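Local coordinates for alpha-catenin-like protein hmp-1 (Caenorhabditis elegans, PDB 5H5M), which links the cadherin-catenin complex of adherens junctions to actin filaments, and is required for cell migration and cell shape changes during embryonic body enclosure and elongation, at residues A[58-61]-A[62-65]; A[76-79]-A[80-84]. All coordinates share one frame; numbering follows the deposited sequence.

Contact 1 of 2, residues A[58-61]-A[62-65]; sequences RKQK and IVAE
One full run of alpha-helical i to i+4 bonding, inside helix 56-80 of the M domain, joins Arg58-Lys61 to Ile62-Glu65. Ile62 N donates to Arg58 O, Val63 N to Lys59 O, Ala64 N to Gln60 O at 2.9 Å and Glu65 N to Lys61 O, so four successive carbonyls are engaged. The side chains of the second turn lean back on the same oxygens. Ile62 has CG1 anti to its carbonyl carbon (chi1 -65°), which lays that branch 3.2 Å from Arg58 O; Val63 likewise brings CG2 to 3.2 Å from Lys59 O. On the outer surface Gln60 and Val63 run alongside each other, the amide folded back at chi2 with OE1 4.1 Å from Val63 CB, while Gln60 NE2 bonds to Glu56 OE2. The charged ends are tied to neighbouring parts of the fold by salt bridges: Arg58 NH1 to Asp117 of helix 92-122, Lys59 NZ to Asp50. Ile62 is buried against Ser45 and Ala49 of helix 27-49, whereas on helix 92-122 Arg58 touches Arg113, Lys61 His110, and Glu65 both His110 and Arg103, so that this part of helix 56-80 packs on two neighbours of the helical bundle.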
# COMPACT_ATOMS: atom_id res chain seq x y z
N ARG A 58 -1.69 10.92 -7.12
CA ARG A 58 -1.21 9.78 -7.90
C ARG A 58 -2.16 9.50 -9.06
O ARG A 58 -1.74 9.04 -10.12
CB ARG A 58 -1.05 8.54 -7.01
CG ARG A 58 -0.20 7.45 -7.65
CD ARG A 58 0.52 6.60 -6.60
NE ARG A 58 1.85 7.10 -6.30
CZ ARG A 58 2.32 7.30 -5.08
NH1 ARG A 58 1.57 7.04 -4.02
NH2 ARG A 58 3.56 7.75 -4.91
N LYS A 59 -3.44 9.79 -8.84
CA LYS A 59 -4.46 9.68 -9.87
C LYS A 59 -4.13 10.56 -11.08
O LYS A 59 -4.24 10.13 -12.22
CB LYS A 59 -5.82 10.06 -9.29
CG LYS A 59 -6.96 10.12 -10.29
CD LYS A 59 -8.19 10.75 -9.64
CE LYS A 59 -9.41 10.65 -10.54
NZ LYS A 59 -9.16 11.24 -11.88
N GLN A 60 -3.72 11.80 -10.81
CA GLN A 60 -3.44 12.74 -11.89
C GLN A 60 -2.16 12.40 -12.64
O GLN A 60 -2.04 12.68 -13.83
CB GLN A 60 -3.38 14.17 -11.35
CG GLN A 60 -4.73 14.74 -10.88
CD GLN A 60 -5.87 14.58 -11.88
OE1 GLN A 60 -5.66 14.41 -13.09
NE2 GLN A 60 -7.10 14.63 -11.38
N LYS A 61 -1.19 11.81 -11.95
CA LYS A 61 0.05 11.40 -12.61
C LYS A 61 -0.22 10.29 -13.61
O LYS A 61 0.33 10.28 -14.71
CB LYS A 61 1.10 10.95 -11.58
CG LYS A 61 1.71 12.09 -10.79
CD LYS A 61 2.79 11.60 -9.85
CE LYS A 61 2.20 11.23 -8.50
NZ LYS A 61 3.22 11.22 -7.41
N ILE A 62 -1.08 9.36 -13.21
CA ILE A 62 -1.48 8.25 -14.07
C ILE A 62 -2.21 8.76 -15.31
O ILE A 62 -1.92 8.33 -16.43
CB ILE A 62 -2.37 7.25 -13.31
CG1 ILE A 62 -1.57 6.58 -12.19
CG2 ILE A 62 -2.94 6.20 -14.26
CD1 ILE A 62 -2.37 5.62 -11.35
N VAL A 63 -3.14 9.69 -15.10
CA VAL A 63 -3.88 10.31 -16.19
C VAL A 63 -2.95 11.03 -17.17
O VAL A 63 -3.05 10.85 -18.39
CB VAL A 63 -4.93 11.30 -15.65
CG1 VAL A 63 -5.54 12.12 -16.78
CG2 VAL A 63 -6.02 10.55 -14.89
N ALA A 64 -2.04 11.83 -16.63
CA ALA A 64 -1.10 12.59 -17.45
C ALA A 64 -0.19 11.69 -18.28
O ALA A 64 0.04 11.94 -19.46
CB ALA A 64 -0.28 13.52 -16.58
N GLU A 65 0.34 10.64 -17.66
CA GLU A 65 1.25 9.73 -18.34
C GLU A 65 0.55 8.88 -19.39
O GLU A 65 1.18 8.44 -20.35
CB GLU A 65 1.96 8.82 -17.33
CG GLU A 65 3.13 9.48 -16.63
CD GLU A 65 4.20 9.96 -17.60
OE1 GLU A 65 4.42 9.30 -18.63
OE2 GLU A 65 4.81 11.01 -17.32

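Contact 2 of 2, residues A[76-79]-A[80-84]; sequences LLTE and YEKST
Leu76 and Tyr80 lie side by side, one helical turn apart and pointing the same way. The leucine branch lies against the CD2-CE2 bond of the ring, raised from its plane: Leu76 CD1 is 3.5 Å from Tyr80 CE2, and Leu76 CG is 3.6 Å from the same atom. A chi1 of -93° tips the Tyr80 ring back toward the preceding turn, and Leu76 (chi1 173°) keeps CG and CD1 on the side where the ring arrives. With an alanine here, the CD2-CE2 side of the ring is likely to lose its leucine neighbour and a gap to open beside it. The backbones join the same two residues, Tyr80 N donating to Leu76 O at 2.9 Å in the carbonyl plane. On the exposed side Lys82, extended beyond CG, runs alongside Thr78, with its CE 3.7 Å from Thr78 CG2. It also passes Glu79, but the opposite charges stay apart, Lys82 NZ lying 4.8 Å from Glu79 OE1.

These contacts mark the C-terminal end of helix 56-80, where the chain leaves the helix through a type I beta turn from Tyr80 to Ser83. Glu81 N still reaches Leu77 O at 3.2 Å, with a weak second bond to Thr78 O. Lys82 N instead takes Glu79 O, three residues back, at 3.1 Å, approaching from above the carbonyl plane.

Further out, Tyr80 OH is gripped by Ile18 O and Ile20 N, its ring stacks with Tyr25, and Ile93 and Ile97 of helix 92-122 touch it. The Glu81 carboxylate is shared between Arg27 and Arg31 in salt bridges, with Tyr25 OH as a further partner of OE2; Leu77 packs on Leu34 of helix 27-49.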
# COMPACT_ATOMS: atom_id res chain seq x y z
N LEU A 76 5.90 7.99 -32.84
CA LEU A 76 6.64 6.82 -33.29
C LEU A 76 6.03 6.23 -34.56
O LEU A 76 6.75 5.89 -35.50
CB LEU A 76 6.69 5.75 -32.19
CG LEU A 76 7.30 4.39 -32.56
CD1 LEU A 76 8.73 4.53 -33.06
CD2 LEU A 76 7.23 3.43 -31.38
N LEU A 77 4.71 6.12 -34.58
CA LEU A 77 4.00 5.58 -35.75
C LEU A 77 4.19 6.48 -36.96
O LEU A 77 4.25 6.00 -38.09
CB LEU A 77 2.51 5.42 -35.45
CG LEU A 77 2.12 4.37 -34.40
CD1 LEU A 77 0.61 4.35 -34.17
CD2 LEU A 77 2.62 2.99 -34.81
N THR A 78 4.28 7.79 -36.72
CA THR A 78 4.53 8.75 -37.78
C THR A 78 5.91 8.51 -38.39
O THR A 78 6.09 8.62 -39.60
CB THR A 78 4.42 10.21 -37.28
OG1 THR A 78 3.10 10.45 -36.79
CG2 THR A 78 4.72 11.19 -38.39
N GLU A 79 6.88 8.18 -37.54
CA GLU A 79 8.25 7.92 -38.00
C GLU A 79 8.37 6.58 -38.71
O GLU A 79 9.11 6.46 -39.69
CB GLU A 79 9.23 7.98 -36.83
CG GLU A 79 9.36 9.35 -36.16
CD GLU A 79 10.03 10.39 -37.04
OE1 GLU A 79 10.46 10.06 -38.17
OE2 GLU A 79 10.14 11.55 -36.59
N TYR A 80 7.65 5.57 -38.23
CA TYR A 80 7.62 4.28 -38.91
C TYR A 80 7.09 4.41 -40.33
O TYR A 80 7.52 3.69 -41.23
CB TYR A 80 6.75 3.28 -38.14
CG TYR A 80 7.51 2.42 -37.14
CD1 TYR A 80 8.51 1.55 -37.57
CD2 TYR A 80 7.20 2.45 -35.79
CE1 TYR A 80 9.19 0.75 -36.67
CE2 TYR A 80 7.88 1.65 -34.88
CZ TYR A 80 8.87 0.81 -35.33
OH TYR A 80 9.55 0.02 -34.43
N GLU A 81 6.17 5.34 -40.53
CA GLU A 81 5.51 5.49 -41.82
C GLU A 81 6.28 6.43 -42.75
O GLU A 81 5.83 6.72 -43.86
CB GLU A 81 4.07 5.98 -41.61
CG GLU A 81 3.19 4.90 -40.99
CD GLU A 81 1.90 5.43 -40.38
OE1 GLU A 81 1.62 6.64 -40.50
OE2 GLU A 81 1.18 4.62 -39.77
N LYS A 82 7.43 6.90 -42.30
CA LYS A 82 8.32 7.71 -43.14
C LYS A 82 9.53 6.92 -43.63
O LYS A 82 10.42 7.48 -44.28
CB LYS A 82 8.79 8.95 -42.40
CG LYS A 82 7.72 9.98 -42.13
CD LYS A 82 8.30 11.19 -41.42
CE LYS A 82 7.21 12.15 -40.99
NZ LYS A 82 7.77 13.38 -40.36
N SER A 83 9.59 5.63 -43.32
CA SER A 83 10.69 4.78 -43.79
C SER A 83 10.59 4.50 -45.28
O SER A 83 9.51 4.19 -45.79
CB SER A 83 10.73 3.47 -43.01
OG SER A 83 11.55 3.59 -41.86
N THR A 84 11.72 4.62 -45.97
CA THR A 84 11.77 4.36 -47.41
C THR A 84 13.04 3.60 -47.77
O THR A 84 13.85 3.26 -46.89
CB THR A 84 11.73 5.66 -48.23
OG1 THR A 84 12.84 6.50 -47.87
CG2 THR A 84 10.43 6.43 -48.00

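Both contacts belong to helix 56-80, in series along it: contact 1 near its start, contact 2 at its C-terminal end and in the loop that follows. Their centres are 28 Å apart and their nearest atoms about 13 Å, so they do not touch and are joined through the intervening helix. The same neighbours, helices 27-49 and 92-122, flank both. The centre of contact 1 lies about 17 Å from the centre of the chain, that of contact 2 about 41 Å, toward the far tip of this elongated bundle. At that tip the 18-25 region joins the packing through Ile18, Ile20 and Tyr25.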